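Local structure of DNA ligase (1A0I) at residues L76-C81 with Q181-E186; E268-L271 with R275-N278. The protein seals nicks in duplex DNA in an ATP-dependent reaction, probably during phage DNA replication, and binds ATP. All blocks are in the same frame, centred on the assembly; numbering follows the deposited sequence.

In the fold
The two contacts sit on opposite sides of the chain's centre, their centres about 54 Å apart, and share no element. Contact 1 is a surface contact in the ATP dependent DNA ligase domain, where the turn after helix 70-77 meets the last residues of helix 166-183, about 100 residues further on; it works through charged and hydroxyl groups. Contact 2 is local, pairing the two strands of the hairpin 266-270 and 276-279 in the C-terminal OB-type domain. It is partly buried and combines backbone hydrogen bonds with aliphatic packing, V269, L271 and V277 being buried, whereas none of the four touching residues of contact 1 is buried.

Contact 1: residues L76-C81 with Q181-E186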
loop_
_atom_site.group_PDB
_atom_site.type_symbol
_atom_site.label_atom_id
_atom_site.label_comp_id
_atom_site.label_asym_id
_atom_site.label_seq_id
_atom_site.Cartn_x
_atom_site.Cartn_y
_atom_site.Cartn_z
ATOM N N LEU A 76 -26.558 -0.375 12.351
ATOM C CA LEU A 76 -26.636 0.938 12.971
ATOM C C LEU A 76 -27.350 0.890 14.329
ATOM O O LEU A 76 -26.975 1.573 15.293
ATOM C CB LEU A 76 -27.356 1.861 12.004
ATOM C CG LEU A 76 -26.565 2.709 10.999
ATOM C CD1 LEU A 76 -25.327 2.001 10.549
ATOM C CD2 LEU A 76 -27.438 2.973 9.775
ATOM N N ASN A 77 -28.394 0.074 14.481
ATOM C CA ASN A 77 -29.131 0.013 15.733
ATOM C C ASN A 77 -28.298 -0.597 16.828
ATOM O O ASN A 77 -28.305 -0.025 17.917
ATOM C CB ASN A 77 -30.422 -0.767 15.551
ATOM C CG ASN A 77 -31.449 0.123 14.868
ATOM O OD1 ASN A 77 -31.258 1.321 14.602
ATOM N ND2 ASN A 77 -32.586 -0.405 14.465
ATOM N N ASP A 78 -27.509 -1.626 16.539
ATOM C CA ASP A 78 -26.517 -2.248 17.419
ATOM C C ASP A 78 -25.782 -1.289 18.344
ATOM O O ASP A 78 -25.249 -0.260 17.902
ATOM C CB ASP A 78 -25.460 -2.956 16.590
ATOM C CG ASP A 78 -24.656 -4.018 17.299
ATOM O OD1 ASP A 78 -23.997 -3.745 18.281
ATOM O OD2 ASP A 78 -24.671 -5.149 16.868
ATOM N N ASP A 79 -25.781 -1.624 19.627
ATOM C CA ASP A 79 -25.132 -0.887 20.705
ATOM C C ASP A 79 -23.709 -0.495 20.403
ATOM O O ASP A 79 -23.270 0.632 20.607
ATOM C CB ASP A 79 -25.085 -1.702 21.967
ATOM C CG ASP A 79 -26.421 -1.701 22.660
ATOM O OD1 ASP A 79 -26.801 -0.630 23.131
ATOM O OD2 ASP A 79 -27.066 -2.754 22.703
ATOM N N ARG A 80 -23.030 -1.493 19.846
ATOM C CA ARG A 80 -21.642 -1.471 19.475
ATOM C C ARG A 80 -21.381 -0.560 18.298
ATOM O O ARG A 80 -20.206 -0.488 17.927
ATOM C CB ARG A 80 -21.185 -2.876 19.103
ATOM C CG ARG A 80 -21.265 -4.028 20.071
ATOM C CD ARG A 80 -20.933 -5.333 19.333
ATOM N NE ARG A 80 -21.998 -5.769 18.446
ATOM C CZ ARG A 80 -21.906 -6.796 17.585
ATOM N NH1 ARG A 80 -20.788 -7.521 17.462
ATOM N NH2 ARG A 80 -22.948 -7.101 16.824
ATOM N N CYS A 81 -22.411 0.023 17.654
ATOM C CA CYS A 81 -22.198 0.966 16.573
ATOM C C CYS A 81 -22.375 2.320 17.200
ATOM O O CYS A 81 -23.373 2.666 17.839
ATOM C CB CYS A 81 -23.207 0.879 15.411
ATOM S SG CYS A 81 -23.029 2.254 14.224
ATOM N N GLN A 181 -18.294 -7.911 10.208
ATOM C CA GLN A 181 -18.117 -9.335 9.979
ATOM C C GLN A 181 -19.346 -10.138 10.376
ATOM O O GLN A 181 -19.642 -11.186 9.786
ATOM C CB GLN A 181 -16.940 -9.852 10.783
ATOM C CG GLN A 181 -15.618 -9.209 10.461
ATOM C CD GLN A 181 -14.637 -9.262 11.614
ATOM O OE1 GLN A 181 -14.963 -9.271 12.795
ATOM N NE2 GLN A 181 -13.360 -9.251 11.308
ATOM N N GLU A 182 -20.030 -9.660 11.426
ATOM C CA GLU A 182 -21.225 -10.334 11.907
ATOM C C GLU A 182 -22.345 -10.178 10.864
ATOM O O GLU A 182 -22.830 -11.152 10.273
ATOM C CB GLU A 182 -21.643 -9.714 13.238
ATOM C CG GLU A 182 -22.238 -10.713 14.229
ATOM C CD GLU A 182 -23.204 -10.091 15.238
ATOM O OE1 GLU A 182 -22.726 -9.583 16.244
ATOM O OE2 GLU A 182 -24.414 -10.098 15.051
ATOM N N TYR A 183 -22.716 -8.935 10.553
ATOM C CA TYR A 183 -23.813 -8.691 9.645
ATOM C C TYR A 183 -23.513 -8.923 8.184
ATOM O O TYR A 183 -24.415 -9.301 7.431
ATOM C CB TYR A 183 -24.309 -7.274 9.813
ATOM C CG TYR A 183 -24.862 -7.039 11.201
ATOM C CD1 TYR A 183 -26.065 -7.625 11.572
ATOM C CD2 TYR A 183 -24.169 -6.243 12.106
ATOM C CE1 TYR A 183 -26.577 -7.409 12.856
ATOM C CE2 TYR A 183 -24.673 -6.022 13.388
ATOM C CZ TYR A 183 -25.882 -6.603 13.757
ATOM O OH TYR A 183 -26.441 -6.323 14.986
ATOM N N PHE A 184 -22.283 -8.670 7.736
ATOM C CA PHE A 184 -21.930 -8.836 6.337
ATOM C C PHE A 184 -20.813 -9.835 6.148
ATOM O O PHE A 184 -19.754 -9.474 5.622
ATOM C CB PHE A 184 -21.498 -7.516 5.725
ATOM C CG PHE A 184 -22.672 -6.585 5.584
ATOM C CD1 PHE A 184 -23.487 -6.658 4.460
ATOM C CD2 PHE A 184 -22.944 -5.685 6.605
ATOM C CE1 PHE A 184 -24.584 -5.823 4.364
ATOM C CE2 PHE A 184 -24.036 -4.844 6.501
ATOM C CZ PHE A 184 -24.852 -4.914 5.379
ATOM N N PRO A 185 -20.978 -11.116 6.491
ATOM C CA PRO A 185 -19.932 -12.106 6.350
ATOM C C PRO A 185 -19.642 -12.498 4.908
ATOM O O PRO A 185 -18.881 -13.430 4.693
ATOM C CB PRO A 185 -20.422 -13.243 7.221
ATOM C CG PRO A 185 -21.920 -13.233 7.046
ATOM C CD PRO A 185 -22.229 -11.747 6.912
ATOM N N GLU A 186 -20.253 -11.879 3.898
ATOM C CA GLU A 186 -19.992 -12.151 2.493
ATOM C C GLU A 186 -18.570 -11.746 2.146
ATOM O O GLU A 186 -17.854 -12.437 1.414
ATOM C CB GLU A 186 -20.870 -11.342 1.546
ATOM C CG GLU A 186 -22.365 -11.383 1.659
ATOM C CD GLU A 186 -22.969 -10.346 2.577
ATOM O OE1 GLU A 186 -22.850 -10.480 3.788
ATOM O OE2 GLU A 186 -23.657 -9.440 2.121
HETATM O O HOH W 1 -20.016 -10.143 16.423
#
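D78, the first residue to leave helical geometry after helix 70-77, meets the ring of Y183 at its hydroxyl edge. With CG anti to the backbone N (chi1 -160°), its carboxylate swings toward helix 166-183 and stands almost perpendicular to the phenol ring. Y183 OH donates to D78 OD2 over 2.8 Å, using the anti lone pair of that oxygen. The other oxygen, D78 OD1, accepts the backbone N of R80 at 2.9 Å, closing an Asx turn inside the type I turn D78-C81; K84 NZ donates to D78 O and to the L76 and N77 carbonyls that end the helix.

R80 then turns back alongside the same carboxylate. Its chain bends at chi3 (-73°), which brings the guanidinium side-on to D78: NE reaches OD1 at 2.8 Å and NH2 reaches OD2 at 2.6 Å, both on the syn side. The same NH2 carries the salt bridge across the contact, 2.6 Å from E182 OE1, which it meets from above the carboxylate plane; NH1 adds only a weak bond to that oxygen. A water between R80 NH1 and E182 OE1 links the two again. On the second helix, E182 OE2 lies 4.0 Å above one face of the Y183 ring, toward its rim.

Each D78 oxygen thus takes two donors, which should fix the rotation of the carboxylate and support its negative charge. R80, placed between two acids, probably offsets their mutual repulsion, tying the turn to the helix end by a salt-bridge network at the protein surface.

Contact 2: residues E268-L271 with R275-N278; sequences EVLL and RLVN
V269 and V277 form the hydrogen-bonded pair of this antiparallel hairpin, and three backbone hydrogen bonds join the strands. V269 N donates to V277 O and V277 N to V269 O, each over 2.9 Å; beyond them L271 N reaches R275 O at 2.7 Å. In the non-hydrogen-bonded pair L270-L276, L276 makes a CA-H...O contact with V269 O and L270 one with R275 O.

Aliphatic contacts occur on both faces. On the V269 and V277 face, V277 CG1 lies between its own backbone N and carbonyl carbon (chi1 80°) and touches V269 CB at 3.8 Å and L271 CD1 at 3.6 Å; all three side chains touch I328 of strand 325-330. On the other face, L270 CD2 meets L276 CD2 at 3.6 Å.

Polar ends gather on that second face. E268, bent at chi2 (-75°), brings OE1 to 3.0 Å from N278 ND2, carboxylate and amide steeply inclined, while its OE1 also lies beside L276 CB. R275 instead sends its NH1 to D336 O.

One side of the hairpin, with V269, L271 and V277, thus packs on strand 325-330 of the same sheet and is buried; the other mixes leucines with polar groups, and L276 and N278 are exposed.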
loop_
_atom_site.group_PDB
_atom_site.type_symbol
_atom_site.label_atom_id
_atom_site.label_comp_id
_atom_site.label_asym_id
_atom_site.label_seq_id
_atom_site.Cartn_x
_atom_site.Cartn_y
_atom_site.Cartn_z
ATOM N N GLU A 268 25.487 -1.718 -7.945
ATOM C CA GLU A 268 26.317 -0.542 -7.780
ATOM C C GLU A 268 25.842 0.261 -8.973
ATOM O O GLU A 268 25.906 -0.253 -10.107
ATOM C CB GLU A 268 27.790 -0.904 -7.937
ATOM C CG GLU A 268 28.762 -0.688 -6.780
ATOM C CD GLU A 268 29.161 0.772 -6.550
ATOM O OE1 GLU A 268 28.268 1.608 -6.418
ATOM O OE2 GLU A 268 30.352 1.076 -6.489
ATOM N N VAL A 269 25.263 1.449 -8.777
ATOM C CA VAL A 269 24.803 2.217 -9.914
ATOM C C VAL A 269 25.461 3.596 -9.952
ATOM O O VAL A 269 25.434 4.430 -9.029
ATOM C CB VAL A 269 23.232 2.311 -9.872
ATOM C CG1 VAL A 269 22.706 3.123 -11.052
ATOM C CG2 VAL A 269 22.626 0.912 -10.010
ATOM N N LEU A 270 26.151 3.773 -11.088
ATOM C CA LEU A 270 26.852 5.015 -11.366
ATOM C C LEU A 270 25.777 5.923 -11.924
ATOM O O LEU A 270 25.138 5.650 -12.946
ATOM C CB LEU A 270 27.953 4.850 -12.431
ATOM C CG LEU A 270 29.006 5.951 -12.766
ATOM C CD1 LEU A 270 28.467 6.944 -13.796
ATOM C CD2 LEU A 270 29.424 6.647 -11.477
ATOM N N LEU A 271 25.654 7.041 -11.239
ATOM C CA LEU A 271 24.735 8.083 -11.574
ATOM C C LEU A 271 25.424 9.093 -12.501
ATOM O O LEU A 271 26.639 9.339 -12.497
ATOM C CB LEU A 271 24.296 8.704 -10.269
ATOM C CG LEU A 271 22.856 8.499 -9.778
ATOM C CD1 LEU A 271 22.362 7.075 -9.870
ATOM C CD2 LEU A 271 22.847 8.921 -8.332
ATOM N N ARG A 275 27.935 10.097 -8.962
ATOM C CA ARG A 275 27.634 9.483 -7.688
ATOM C C ARG A 275 27.499 8.005 -7.887
ATOM O O ARG A 275 26.928 7.536 -8.869
ATOM C CB ARG A 275 26.321 9.962 -7.090
ATOM C CG ARG A 275 26.249 11.356 -6.532
ATOM C CD ARG A 275 25.283 11.267 -5.361
ATOM N NE ARG A 275 25.948 11.023 -4.075
ATOM C CZ ARG A 275 26.348 12.022 -3.252
ATOM N NH1 ARG A 275 26.144 13.270 -3.630
ATOM N NH2 ARG A 275 26.934 11.806 -2.055
ATOM N N LEU A 276 28.092 7.271 -6.964
ATOM C CA LEU A 276 27.918 5.839 -6.946
ATOM C C LEU A 276 26.888 5.617 -5.844
ATOM O O LEU A 276 27.058 6.057 -4.697
ATOM C CB LEU A 276 29.290 5.221 -6.669
ATOM C CG LEU A 276 30.154 5.181 -7.948
ATOM C CD1 LEU A 276 31.584 4.864 -7.581
ATOM C CD2 LEU A 276 29.605 4.143 -8.924
ATOM N N VAL A 277 25.738 5.083 -6.253
ATOM C CA VAL A 277 24.619 4.805 -5.378
ATOM C C VAL A 277 24.385 3.304 -5.295
ATOM O O VAL A 277 24.373 2.606 -6.318
ATOM C CB VAL A 277 23.356 5.556 -5.931
ATOM C CG1 VAL A 277 22.662 4.832 -7.090
ATOM C CG2 VAL A 277 22.378 5.712 -4.784
ATOM N N ASN A 278 24.169 2.725 -4.119
ATOM C CA ASN A 278 23.854 1.307 -4.098
ATOM C C ASN A 278 22.362 1.111 -3.960
ATOM O O ASN A 278 21.756 1.201 -2.894
ATOM C CB ASN A 278 24.600 0.605 -2.964
ATOM C CG ASN A 278 26.048 0.344 -3.391
ATOM O OD1 ASN A 278 26.940 0.402 -2.563
ATOM N ND2 ASN A 278 26.408 0.064 -4.631
#